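PDB 1WDE: diphthine synthase from Aeropyrum pernix, which probably catalyses the S-adenosyl-L-methionine-dependent trimethylation of a modified histidine of translation elongation factor 2, giving diphthine in the second step of diphthamide biosynthesis. Local coordinates for residues Thr140-Gly145 with Thr170-Val175; Gly149-Ser154 with Val188-Glu193; Glu76-Ala81 with Ala105-Ala110; Ala7-Leu12 with Gly111-Tyr116. All coordinates share one frame; numbering follows the deposited sequence.

Contact 1: Thr140-Gly145 with Thr170-Val175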
loop_
_atom_site.group_PDB
_atom_site.type_symbol
_atom_site.label_atom_id
_atom_site.label_comp_id
_atom_site.label_asym_id
_atom_site.label_seq_id
_atom_site.Cartn_x
_atom_site.Cartn_y
_atom_site.Cartn_z
ATOM N N THR A 140 1.247 -7.512 -3.995
ATOM C CA THR A 140 0.475 -6.625 -3.132
ATOM C C THR A 140 -0.908 -6.430 -3.751
ATOM O O THR A 140 -1.022 -6.268 -4.963
ATOM C CB THR A 140 1.162 -5.235 -2.988
ATOM O OG1 THR A 140 2.431 -5.390 -2.338
ATOM C CG2 THR A 140 0.285 -4.271 -2.153
ATOM N N VAL A 141 -1.953 -6.448 -2.931
ATOM C CA VAL A 141 -3.318 -6.251 -3.438
ATOM C C VAL A 141 -3.953 -5.100 -2.653
ATOM O O VAL A 141 -3.419 -4.683 -1.628
ATOM C CB VAL A 141 -4.180 -7.510 -3.230
ATOM C CG1 VAL A 141 -3.530 -8.714 -3.921
ATOM C CG2 VAL A 141 -4.340 -7.779 -1.735
ATOM N N THR A 142 -5.065 -4.570 -3.144
ATOM C CA THR A 142 -5.749 -3.500 -2.419
ATOM C C THR A 142 -7.157 -4.013 -2.121
ATOM O O THR A 142 -7.828 -4.505 -3.016
ATOM C CB THR A 142 -5.847 -2.205 -3.254
ATOM O OG1 THR A 142 -4.527 -1.771 -3.603
ATOM C CG2 THR A 142 -6.527 -1.073 -2.418
ATOM N N LEU A 143 -7.600 -3.931 -0.868
ATOM C CA LEU A 143 -8.943 -4.409 -0.528
ATOM C C LEU A 143 -9.888 -3.230 -0.772
ATOM O O LEU A 143 -9.806 -2.204 -0.095
ATOM C CB LEU A 143 -8.983 -4.878 0.934
ATOM C CG LEU A 143 -7.909 -5.917 1.301
ATOM C CD1 LEU A 143 -8.104 -6.372 2.744
ATOM C CD2 LEU A 143 -7.985 -7.106 0.326
ATOM N N PRO A 144 -10.783 -3.360 -1.763
ATOM C CA PRO A 144 -11.743 -2.310 -2.124
ATOM C C PRO A 144 -12.812 -2.029 -1.084
ATOM O O PRO A 144 -13.231 -2.921 -0.340
ATOM C CB PRO A 144 -12.346 -2.834 -3.426
ATOM C CG PRO A 144 -12.391 -4.333 -3.174
ATOM C CD PRO A 144 -11.037 -4.597 -2.535
ATOM N N GLY A 145 -13.245 -0.778 -1.025
ATOM C CA GLY A 145 -14.305 -0.428 -0.097
ATOM C C GLY A 145 -15.626 -0.796 -0.752
ATOM O O GLY A 145 -15.659 -1.083 -1.949
ATOM N N THR A 170 0.906 -8.495 0.926
ATOM C CA THR A 170 0.748 -7.203 1.555
ATOM C C THR A 170 -0.631 -6.795 1.053
ATOM O O THR A 170 -0.891 -6.836 -0.149
ATOM C CB THR A 170 1.794 -6.183 1.091
ATOM O OG1 THR A 170 3.106 -6.620 1.501
ATOM C CG2 THR A 170 1.494 -4.812 1.756
ATOM N N ALA A 171 -1.542 -6.466 1.961
ATOM C CA ALA A 171 -2.872 -6.074 1.525
ATOM C C ALA A 171 -3.153 -4.654 1.992
ATOM O O ALA A 171 -3.199 -4.357 3.196
ATOM C CB ALA A 171 -3.919 -7.046 2.065
ATOM N N LEU A 172 -3.319 -3.766 1.021
ATOM C CA LEU A 172 -3.585 -2.373 1.323
ATOM C C LEU A 172 -5.095 -2.172 1.455
ATOM O O LEU A 172 -5.897 -2.935 0.909
ATOM C CB LEU A 172 -3.035 -1.482 0.205
ATOM C CG LEU A 172 -1.553 -1.651 -0.192
ATOM C CD1 LEU A 172 -1.207 -0.584 -1.238
ATOM C CD2 LEU A 172 -0.637 -1.526 1.023
ATOM N N LEU A 173 -5.475 -1.131 2.182
ATOM C CA LEU A 173 -6.884 -0.813 2.393
ATOM C C LEU A 173 -7.267 0.419 1.557
ATOM O O LEU A 173 -6.550 1.421 1.528
ATOM C CB LEU A 173 -7.139 -0.526 3.880
ATOM C CG LEU A 173 -6.905 -1.683 4.864
ATOM C CD1 LEU A 173 -6.819 -1.161 6.275
ATOM C CD2 LEU A 173 -8.029 -2.684 4.726
ATOM N N ASP A 174 -8.390 0.311 0.867
ATOM C CA ASP A 174 -8.942 1.376 0.038
ATOM C C ASP A 174 -9.127 2.675 0.852
ATOM O O ASP A 174 -9.089 2.669 2.091
ATOM C CB ASP A 174 -10.287 0.888 -0.504
ATOM C CG ASP A 174 -10.681 1.546 -1.807
ATOM O OD1 ASP A 174 -11.758 1.182 -2.318
ATOM O OD2 ASP A 174 -9.927 2.409 -2.318
ATOM N N VAL A 175 -9.321 3.785 0.147
ATOM C CA VAL A 175 -9.528 5.103 0.763
ATOM C C VAL A 175 -10.648 5.785 -0.029
ATOM O O VAL A 175 -10.626 5.768 -1.255
ATOM C CB VAL A 175 -8.245 5.978 0.679
ATOM C CG1 VAL A 175 -7.205 5.484 1.653
ATOM C CG2 VAL A 175 -7.668 5.922 -0.728
#
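V141 and L172 lie on neighbouring parallel strands, 137-143 and 168-173, the two ends of a beta-alpha-beta unit completed by helix 153-165. V141 takes T170 O with its N and offers its O to L172 N, the latter at 2.8 Å; L143 N then reaches L172 O at 2.7 Å, nearly straight at 173°. The two short strand axes cross at -30°. On one face V141 CG2 meets A171 CB at 3.9 Å, and L143, beyond it, packs on L191 of helix 184-202. On the other, T140 CG2 lies against L172 CG at 3.8 Å, and L172 also touches V123 and A97. L173, by similarity an S-adenosyl-L-methionine site, belongs to the first face. Where the strands end, D174 takes over. Its N bonds to L143 O, and its CB sits 3.2 Å from that same oxygen. CG is turned away from the backbone N (chi1 -154°) and comes near G145 N and P144 CA. OD2 forms a salt bridge with R148, and OD1 receives G145 N at 2.8 Å through its anti lone pair, the one facing away from OD2. A leucine in place of D174 would probably leave G145 N without its acceptor and R148 without its salt-bridge partner. V175 N also meets D174 OD2, from above the carboxylate plane.

Contact 2: Gly149-Ser154 with Val188-Glu193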
loop_
_atom_site.group_PDB
_atom_site.type_symbol
_atom_site.label_atom_id
_atom_site.label_comp_id
_atom_site.label_asym_id
_atom_site.label_seq_id
_atom_site.Cartn_x
_atom_site.Cartn_y
_atom_site.Cartn_z
ATOM N N GLY A 149 -18.480 -1.105 -5.414
ATOM C CA GLY A 149 -19.491 -2.007 -5.932
ATOM C C GLY A 149 -18.882 -3.245 -6.547
ATOM O O GLY A 149 -19.412 -3.798 -7.516
ATOM N N VAL A 150 -17.770 -3.698 -5.980
ATOM C CA VAL A 150 -17.106 -4.877 -6.514
ATOM C C VAL A 150 -16.663 -5.886 -5.462
ATOM O O VAL A 150 -16.051 -5.525 -4.451
ATOM C CB VAL A 150 -15.857 -4.484 -7.338
ATOM C CG1 VAL A 150 -15.174 -5.734 -7.872
ATOM C CG2 VAL A 150 -16.248 -3.564 -8.479
ATOM N N THR A 151 -16.990 -7.152 -5.710
ATOM C CA THR A 151 -16.578 -8.240 -4.829
ATOM C C THR A 151 -15.222 -8.623 -5.411
ATOM O O THR A 151 -15.131 -9.069 -6.552
ATOM C CB THR A 151 -17.546 -9.431 -4.909
ATOM O OG1 THR A 151 -18.824 -9.039 -4.384
ATOM C CG2 THR A 151 -17.009 -10.613 -4.110
ATOM N N PRO A 152 -14.152 -8.429 -4.638
ATOM C CA PRO A 152 -12.768 -8.725 -5.037
ATOM C C PRO A 152 -12.371 -10.186 -5.268
ATOM O O PRO A 152 -11.551 -10.709 -4.532
ATOM C CB PRO A 152 -11.954 -8.080 -3.914
ATOM C CG PRO A 152 -12.827 -8.266 -2.725
ATOM C CD PRO A 152 -14.204 -7.908 -3.258
ATOM N N ILE A 153 -12.933 -10.838 -6.286
ATOM C CA ILE A 153 -12.596 -12.236 -6.556
ATOM C C ILE A 153 -11.167 -12.393 -7.108
ATOM O O ILE A 153 -10.415 -13.276 -6.693
ATOM C CB ILE A 153 -13.619 -12.867 -7.537
ATOM C CG1 ILE A 153 -15.002 -12.891 -6.881
ATOM C CG2 ILE A 153 -13.214 -14.283 -7.883
ATOM C CD1 ILE A 153 -16.087 -13.501 -7.757
ATOM N N SER A 154 -10.783 -11.540 -8.045
ATOM C CA SER A 154 -9.437 -11.648 -8.582
ATOM C C SER A 154 -8.440 -11.337 -7.462
ATOM O O SER A 154 -7.334 -11.867 -7.449
ATOM C CB SER A 154 -9.251 -10.689 -9.750
ATOM O OG SER A 154 -9.347 -9.357 -9.300
ATOM N N VAL A 188 -11.550 -6.548 5.295
ATOM C CA VAL A 188 -11.416 -7.996 5.407
ATOM C C VAL A 188 -12.746 -8.702 5.209
ATOM O O VAL A 188 -12.793 -9.756 4.592
ATOM C CB VAL A 188 -10.810 -8.378 6.784
ATOM C CG1 VAL A 188 -10.704 -9.877 6.920
ATOM C CG2 VAL A 188 -9.434 -7.750 6.933
ATOM N N SER A 189 -13.838 -8.130 5.717
ATOM C CA SER A 189 -15.146 -8.765 5.540
ATOM C C SER A 189 -15.519 -9.005 4.092
ATOM O O SER A 189 -15.976 -10.096 3.733
ATOM C CB SER A 189 -16.260 -7.940 6.199
ATOM O OG SER A 189 -16.259 -8.148 7.595
ATOM N N LEU A 190 -15.347 -7.986 3.262
ATOM C CA LEU A 190 -15.671 -8.116 1.855
ATOM C C LEU A 190 -14.656 -9.043 1.178
ATOM O O LEU A 190 -14.977 -9.702 0.196
ATOM C CB LEU A 190 -15.680 -6.741 1.172
ATOM C CG LEU A 190 -15.851 -6.748 -0.356
ATOM C CD1 LEU A 190 -17.144 -7.482 -0.757
ATOM C CD2 LEU A 190 -15.856 -5.307 -0.858
ATOM N N LEU A 191 -13.435 -9.085 1.701
ATOM C CA LEU A 191 -12.403 -9.977 1.143
ATOM C C LEU A 191 -12.883 -11.417 1.384
ATOM O O LEU A 191 -12.843 -12.261 0.490
ATOM C CB LEU A 191 -11.068 -9.771 1.871
ATOM C CG LEU A 191 -9.711 -10.160 1.246
ATOM C CD1 LEU A 191 -8.776 -10.684 2.341
ATOM C CD2 LEU A 191 -9.874 -11.184 0.165
ATOM N N LEU A 192 -13.343 -11.691 2.601
ATOM C CA LEU A 192 -13.811 -13.038 2.932
ATOM C C LEU A 192 -15.061 -13.394 2.130
ATOM O O LEU A 192 -15.246 -14.548 1.747
ATOM C CB LEU A 192 -14.044 -13.163 4.441
ATOM C CG LEU A 192 -12.766 -12.949 5.269
ATOM C CD1 LEU A 192 -13.056 -13.095 6.756
ATOM C CD2 LEU A 192 -11.707 -13.984 4.833
ATOM N N GLU A 193 -15.915 -12.409 1.857
ATOM C CA GLU A 193 -17.091 -12.707 1.048
ATOM C C GLU A 193 -16.598 -13.088 -0.351
ATOM O O GLU A 193 -17.147 -13.996 -0.970
ATOM C CB GLU A 193 -18.041 -11.504 0.969
ATOM C CG GLU A 193 -19.152 -11.662 -0.078
ATOM C CD GLU A 193 -19.968 -12.937 0.103
ATOM O OE1 GLU A 193 -20.741 -13.284 -0.818
ATOM O OE2 GLU A 193 -19.840 -13.588 1.165
#
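V150 meets L190 through its backbone: its carbonyl O lies 3.6 Å from L190 CD2, while its own side chain points away from the helix. T151 comes next and offers mainly its backbone, with T151 CA 4.2 Å from L190 CD1; its side chain touches A194, one turn further along helix 184-202. P152 then turns its ring toward the helix and makes the closest approach. P152 CD sits 3.5 Å from L190 CG, at the fork of the leucine, with both methyls a little further off. L190 reaches the ring because its CG is anti to the backbone N (chi1 173°), which carries the branch across to the proline. P152 is at the N-cap of helix 153-165 and the centre of an inverse gamma turn; the helix starts there against helix 184-202. The bond that closes the gamma turn runs from I153 N to T151 O at 2.8 Å. P152 CG lies over the backbone of the same turn, 3.9 Å from L190 O and 4.3 Å from L191 CA, and the ring also touches P144 and A194. Past the proline the chain enters the helix, and I153 lies on E197 and E201, further along helix 184-202.

Contact 3: Glu76-Ala81 with Ala105-Ala110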
loop_
_atom_site.group_PDB
_atom_site.type_symbol
_atom_site.label_atom_id
_atom_site.label_comp_id
_atom_site.label_asym_id
_atom_site.label_seq_id
_atom_site.Cartn_x
_atom_site.Cartn_y
_atom_site.Cartn_z
ATOM N N GLU A 76 -1.432 18.507 -18.920
ATOM C CA GLU A 76 -1.077 19.885 -18.519
ATOM C C GLU A 76 0.174 19.888 -17.621
ATOM O O GLU A 76 1.115 20.666 -17.833
ATOM C CB GLU A 76 -2.228 20.547 -17.762
ATOM C CG GLU A 76 -2.990 21.573 -18.617
ATOM C CD GLU A 76 -2.190 22.856 -18.884
ATOM O OE1 GLU A 76 -2.742 23.844 -19.506
ATOM O OE2 GLU A 76 -0.967 22.950 -18.489
ATOM N N ILE A 77 0.178 19.015 -16.622
ATOM C CA ILE A 77 1.316 18.925 -15.684
ATOM C C ILE A 77 2.610 18.686 -16.467
ATOM O O ILE A 77 3.691 19.142 -16.075
ATOM C CB ILE A 77 1.119 17.798 -14.680
ATOM C CG1 ILE A 77 0.127 18.167 -13.574
ATOM C CG2 ILE A 77 2.417 17.406 -13.969
ATOM C CD1 ILE A 77 -1.233 18.610 -14.117
ATOM N N VAL A 78 2.480 17.965 -17.569
ATOM C CA VAL A 78 3.628 17.693 -18.449
ATOM C C VAL A 78 3.962 18.987 -19.191
ATOM O O VAL A 78 4.527 18.965 -20.288
ATOM C CB VAL A 78 3.295 16.599 -19.463
ATOM C CG1 VAL A 78 4.511 16.177 -20.293
ATOM C CG2 VAL A 78 2.765 15.316 -18.820
ATOM N N SER A 79 3.575 20.050 -18.528
ATOM C CA SER A 79 3.729 21.449 -18.976
ATOM C C SER A 79 4.923 21.658 -19.969
ATOM O O SER A 79 6.027 22.044 -19.551
ATOM C CB SER A 79 3.963 22.337 -17.745
ATOM O OG SER A 79 4.093 23.692 -18.134
ATOM N N ARG A 80 4.623 21.391 -21.268
ATOM C CA ARG A 80 5.579 21.557 -22.427
ATOM C C ARG A 80 5.164 22.831 -23.198
ATOM O O ARG A 80 4.979 22.826 -24.440
ATOM C CB ARG A 80 5.510 20.337 -23.368
ATOM C CG ARG A 80 6.824 19.540 -23.445
ATOM C CD ARG A 80 8.069 20.429 -23.520
ATOM N NE ARG A 80 9.234 19.737 -24.093
ATOM C CZ ARG A 80 9.388 19.490 -25.400
ATOM N NH1 ARG A 80 8.459 19.872 -26.287
ATOM N NH2 ARG A 80 10.449 18.861 -25.924
ATOM N N ALA A 81 5.029 23.863 -22.406
ATOM C CA ALA A 81 4.617 25.181 -22.855
ATOM C C ALA A 81 5.661 26.158 -22.460
ATOM O O ALA A 81 6.233 26.936 -23.215
ATOM C CB ALA A 81 3.291 25.528 -22.224
ATOM N N ALA A 105 5.990 8.545 -17.699
ATOM C CA ALA A 105 6.142 7.977 -19.038
ATOM C C ALA A 105 5.724 8.939 -20.135
ATOM O O ALA A 105 6.429 9.089 -21.133
ATOM C CB ALA A 105 5.343 6.674 -19.166
ATOM N N GLU A 106 4.567 9.569 -19.977
ATOM C CA GLU A 106 4.125 10.516 -20.990
ATOM C C GLU A 106 5.077 11.715 -21.037
ATOM O O GLU A 106 5.365 12.266 -22.109
ATOM C CB GLU A 106 2.678 10.948 -20.726
ATOM C CG GLU A 106 2.343 11.304 -19.294
ATOM C CD GLU A 106 0.839 11.363 -19.066
ATOM O OE1 GLU A 106 0.168 12.187 -19.727
ATOM O OE2 GLU A 106 0.328 10.580 -18.231
ATOM N N ALA A 107 5.583 12.106 -19.873
ATOM C CA ALA A 107 6.525 13.210 -19.798
ATOM C C ALA A 107 7.765 12.821 -20.602
ATOM O O ALA A 107 8.187 13.548 -21.502
ATOM C CB ALA A 107 6.896 13.481 -18.352
ATOM N N LEU A 108 8.340 11.666 -20.280
ATOM C CA LEU A 108 9.515 11.183 -20.986
ATOM C C LEU A 108 9.281 11.151 -22.494
ATOM O O LEU A 108 10.123 11.606 -23.262
ATOM C CB LEU A 108 9.901 9.785 -20.492
ATOM C CG LEU A 108 10.602 9.702 -19.129
ATOM C CD1 LEU A 108 10.558 8.269 -18.566
ATOM C CD2 LEU A 108 12.035 10.179 -19.292
ATOM N N GLU A 109 8.133 10.627 -22.913
ATOM C CA GLU A 109 7.816 10.538 -24.333
ATOM C C GLU A 109 7.582 11.910 -24.950
ATOM O O GLU A 109 7.791 12.103 -26.149
ATOM C CB GLU A 109 6.578 9.660 -24.562
ATOM C CG GLU A 109 6.752 8.200 -24.180
ATOM C CD GLU A 109 5.736 7.306 -24.862
ATOM O OE1 GLU A 109 4.535 7.658 -24.863
ATOM O OE2 GLU A 109 6.142 6.248 -25.394
ATOM N N ALA A 110 7.140 12.854 -24.125
ATOM C CA ALA A 110 6.876 14.217 -24.577
ATOM C C ALA A 110 8.127 15.089 -24.509
ATOM O O ALA A 110 8.036 16.314 -24.555
ATOM C CB ALA A 110 5.770 14.838 -23.742
#
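The guanidinium of R80 lies with one face under A110 O, which stands 3.5 Å above the plane, over its centre, and 3.6 Å from R80 CZ. The oxygen therefore meets the flat cation broadside, not along an N-H, and the attraction is probably electrostatic. R80 gets there through a chain bent at chi2 (-42°), which folds the group back toward the helix end, and the side chain also rests on V8 and V112. The other flat group, the carboxylate of E106, has its polar partner in S74, whose OG bonds to OE1; E106 CG meets V78 CG2 at 4.1 Å. The helix here is 100-109, the connection of a beta-alpha-beta crossover between strands 85-90 and 113-117, and A110 is where it leaves helical geometry, its N still bonded to E106 O at 2.7 Å. V78 pushes its two methyls at this last turn. CG1, anti to the backbone N (chi1 -174°), fits between A107 and A110, 3.6 Å from A107 CA and 3.9 Å from A110 CB. With an alanine here, the space CG1 fills beside A107 and A110 would probably be left as a gap and E106 CG lose its apolar neighbour. V78 also touches L103, one turn earlier on the helix.

Contact 4: Ala7-Leu12 with Gly111-Tyr116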
loop_
_atom_site.group_PDB
_atom_site.type_symbol
_atom_site.label_atom_id
_atom_site.label_comp_id
_atom_site.label_asym_id
_atom_site.label_seq_id
_atom_site.Cartn_x
_atom_site.Cartn_y
_atom_site.Cartn_z
ATOM N N ALA A 7 15.043 23.759 -19.355
ATOM C CA ALA A 7 13.997 23.087 -20.129
ATOM C C ALA A 7 13.061 22.293 -19.224
ATOM O O ALA A 7 13.451 21.860 -18.138
ATOM C CB ALA A 7 14.625 22.165 -21.176
ATOM N N VAL A 8 11.828 22.098 -19.684
ATOM C CA VAL A 8 10.817 21.380 -18.914
ATOM C C VAL A 8 11.353 20.129 -18.218
ATOM O O VAL A 8 11.773 19.166 -18.871
ATOM C CB VAL A 8 9.619 20.960 -19.800
ATOM C CG1 VAL A 8 8.442 20.591 -18.916
ATOM C CG2 VAL A 8 9.243 22.082 -20.758
ATOM N N THR A 9 11.341 20.158 -16.887
ATOM C CA THR A 9 11.800 19.031 -16.084
ATOM C C THR A 9 10.770 18.681 -15.011
ATOM O O THR A 9 10.274 19.553 -14.292
ATOM C CB THR A 9 13.151 19.331 -15.419
ATOM O OG1 THR A 9 14.137 19.543 -16.434
ATOM C CG2 THR A 9 13.585 18.168 -14.546
ATOM N N LEU A 10 10.443 17.398 -14.915
ATOM C CA LEU A 10 9.466 16.934 -13.943
ATOM C C LEU A 10 10.143 16.210 -12.785
ATOM O O LEU A 10 10.997 15.341 -12.986
ATOM C CB LEU A 10 8.461 16.001 -14.620
ATOM C CG LEU A 10 7.481 15.249 -13.715
ATOM C CD1 LEU A 10 6.547 16.217 -13.036
ATOM C CD2 LEU A 10 6.705 14.242 -14.545
ATOM N N LEU A 11 9.764 16.582 -11.567
ATOM C CA LEU A 11 10.323 15.955 -10.383
ATOM C C LEU A 11 9.211 15.213 -9.664
ATOM O O LEU A 11 8.268 15.840 -9.181
ATOM C CB LEU A 11 10.912 17.009 -9.441
ATOM C CG LEU A 11 11.937 17.991 -10.016
ATOM C CD1 LEU A 11 12.517 18.861 -8.884
ATOM C CD2 LEU A 11 13.043 17.216 -10.711
ATOM N N LEU A 12 9.303 13.882 -9.622
ATOM C CA LEU A 12 8.316 13.061 -8.911
ATOM C C LEU A 12 8.965 12.810 -7.566
ATOM O O LEU A 12 9.851 11.968 -7.447
ATOM C CB LEU A 12 8.058 11.736 -9.633
ATOM C CG LEU A 12 7.127 11.774 -10.844
ATOM C CD1 LEU A 12 6.723 10.351 -11.185
ATOM C CD2 LEU A 12 5.893 12.595 -10.531
ATOM N N GLY A 111 9.290 14.452 -24.384
ATOM C CA GLY A 111 10.544 15.185 -24.333
ATOM C C GLY A 111 11.055 15.662 -22.983
ATOM O O GLY A 111 12.253 15.932 -22.848
ATOM N N VAL A 112 10.169 15.765 -21.992
ATOM C CA VAL A 112 10.538 16.228 -20.646
ATOM C C VAL A 112 11.481 15.298 -19.874
ATOM O O VAL A 112 11.324 14.076 -19.896
ATOM C CB VAL A 112 9.277 16.449 -19.774
ATOM C CG1 VAL A 112 9.672 16.993 -18.408
ATOM C CG2 VAL A 112 8.320 17.402 -20.473
ATOM N N ALA A 113 12.465 15.878 -19.192
ATOM C CA ALA A 113 13.400 15.089 -18.400
ATOM C C ALA A 113 12.687 14.741 -17.092
ATOM O O ALA A 113 12.046 15.599 -16.492
ATOM C CB ALA A 113 14.664 15.888 -18.115
ATOM N N VAL A 114 12.785 13.488 -16.656
ATOM C CA VAL A 114 12.110 13.076 -15.424
ATOM C C VAL A 114 13.062 12.579 -14.351
ATOM O O VAL A 114 13.910 11.725 -14.603
ATOM C CB VAL A 114 11.075 11.968 -15.700
ATOM C CG1 VAL A 114 10.468 11.488 -14.382
ATOM C CG2 VAL A 114 9.982 12.496 -16.632
ATOM N N ARG A 115 12.926 13.134 -13.149
ATOM C CA ARG A 115 13.768 12.724 -12.025
ATOM C C ARG A 115 12.847 12.113 -10.966
ATOM O O ARG A 115 11.840 12.715 -10.578
ATOM C CB ARG A 115 14.492 13.929 -11.421
ATOM C CG ARG A 115 15.264 14.759 -12.417
ATOM C CD ARG A 115 16.523 14.059 -12.848
ATOM N NE ARG A 115 17.626 14.288 -11.920
ATOM C CZ ARG A 115 18.794 13.656 -12.000
ATOM N NH1 ARG A 115 19.763 13.910 -11.127
ATOM N NH2 ARG A 115 18.984 12.750 -12.947
ATOM N N TYR A 116 13.186 10.914 -10.517
ATOM C CA TYR A 116 12.391 10.241 -9.497
ATOM C C TYR A 116 13.150 10.388 -8.184
ATOM O O TYR A 116 14.238 9.833 -8.023
ATOM C CB TYR A 116 12.194 8.757 -9.878
ATOM C CG TYR A 116 11.924 7.819 -8.708
ATOM C CD1 TYR A 116 11.086 8.193 -7.656
ATOM C CD2 TYR A 116 12.497 6.558 -8.667
ATOM C CE1 TYR A 116 10.837 7.324 -6.592
ATOM C CE2 TYR A 116 12.251 5.679 -7.609
ATOM C CZ TYR A 116 11.428 6.074 -6.578
ATOM O OH TYR A 116 11.223 5.226 -5.514
#
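L10 turns both its N and its O to the neighbouring parallel strand, straddling V114: L10 N donates to A113 O at 2.9 Å (168°), and L10 O accepts R115 N at 2.9 Å (172°). L12 N follows, reaching R115 O at 3.0 Å. Toward the start of the strands the pairing slackens, and the A113 N to V8 O bond is weak at 3.4 Å, with V8 itself poorly ordered. The polar tip of Y116 looks elsewhere: its OH bonds to D93, by similarity an S-adenosyl-L-methionine site, while L12 O lies in the plane of its ring, near CD1 at the edge. Packing follows on both faces. Beside T9 and A113, L11 and R115 run side by side, and L11 CD2 lies 3.7 Å from both R115 CB and CG. Beyond CG the arginine bends twice, at chi2 and chi3, and its guanidinium leads away from the leucine. On the other face L10 CD2 approaches V114 CG2 at 4.3 Å, and L10 CB touches V112 CG1. V8 CG1 lies across V112 CG2 at 3.6 Å. The contact joins strand 9-14 to 113-117, an edge strand of the parallel sheet within this chain. On its far side strand 9-14 pairs with 85-90, T9 and L11 bonding to V86 and L11 also to V88, while helix 100-109 covers L10 and V114 through A107.

Overall arrangement
From the N terminus the chain first runs through strand 9-14, and contact 4 closes its long loop when strand 113-117 arrives beside it. Contact 3 is nested within that loop, joining the chain after helix 74-77 to the end of helix 100-109, and the two touch: A107 CB packs on V114 CG2. Both belong to the first, parallel sheet and its helices. Contacts 1 and 2 come later, in the region of the mixed sheet. Contact 1 closes strand 137-143 on 168-173; contact 2 crosses it, bringing the start of helix 153-165 onto helix 184-202, and P144 O meets L190 CD2 where they join. The pairs stand apart, contacts 2 and 4 having centres about 39 Å from each other.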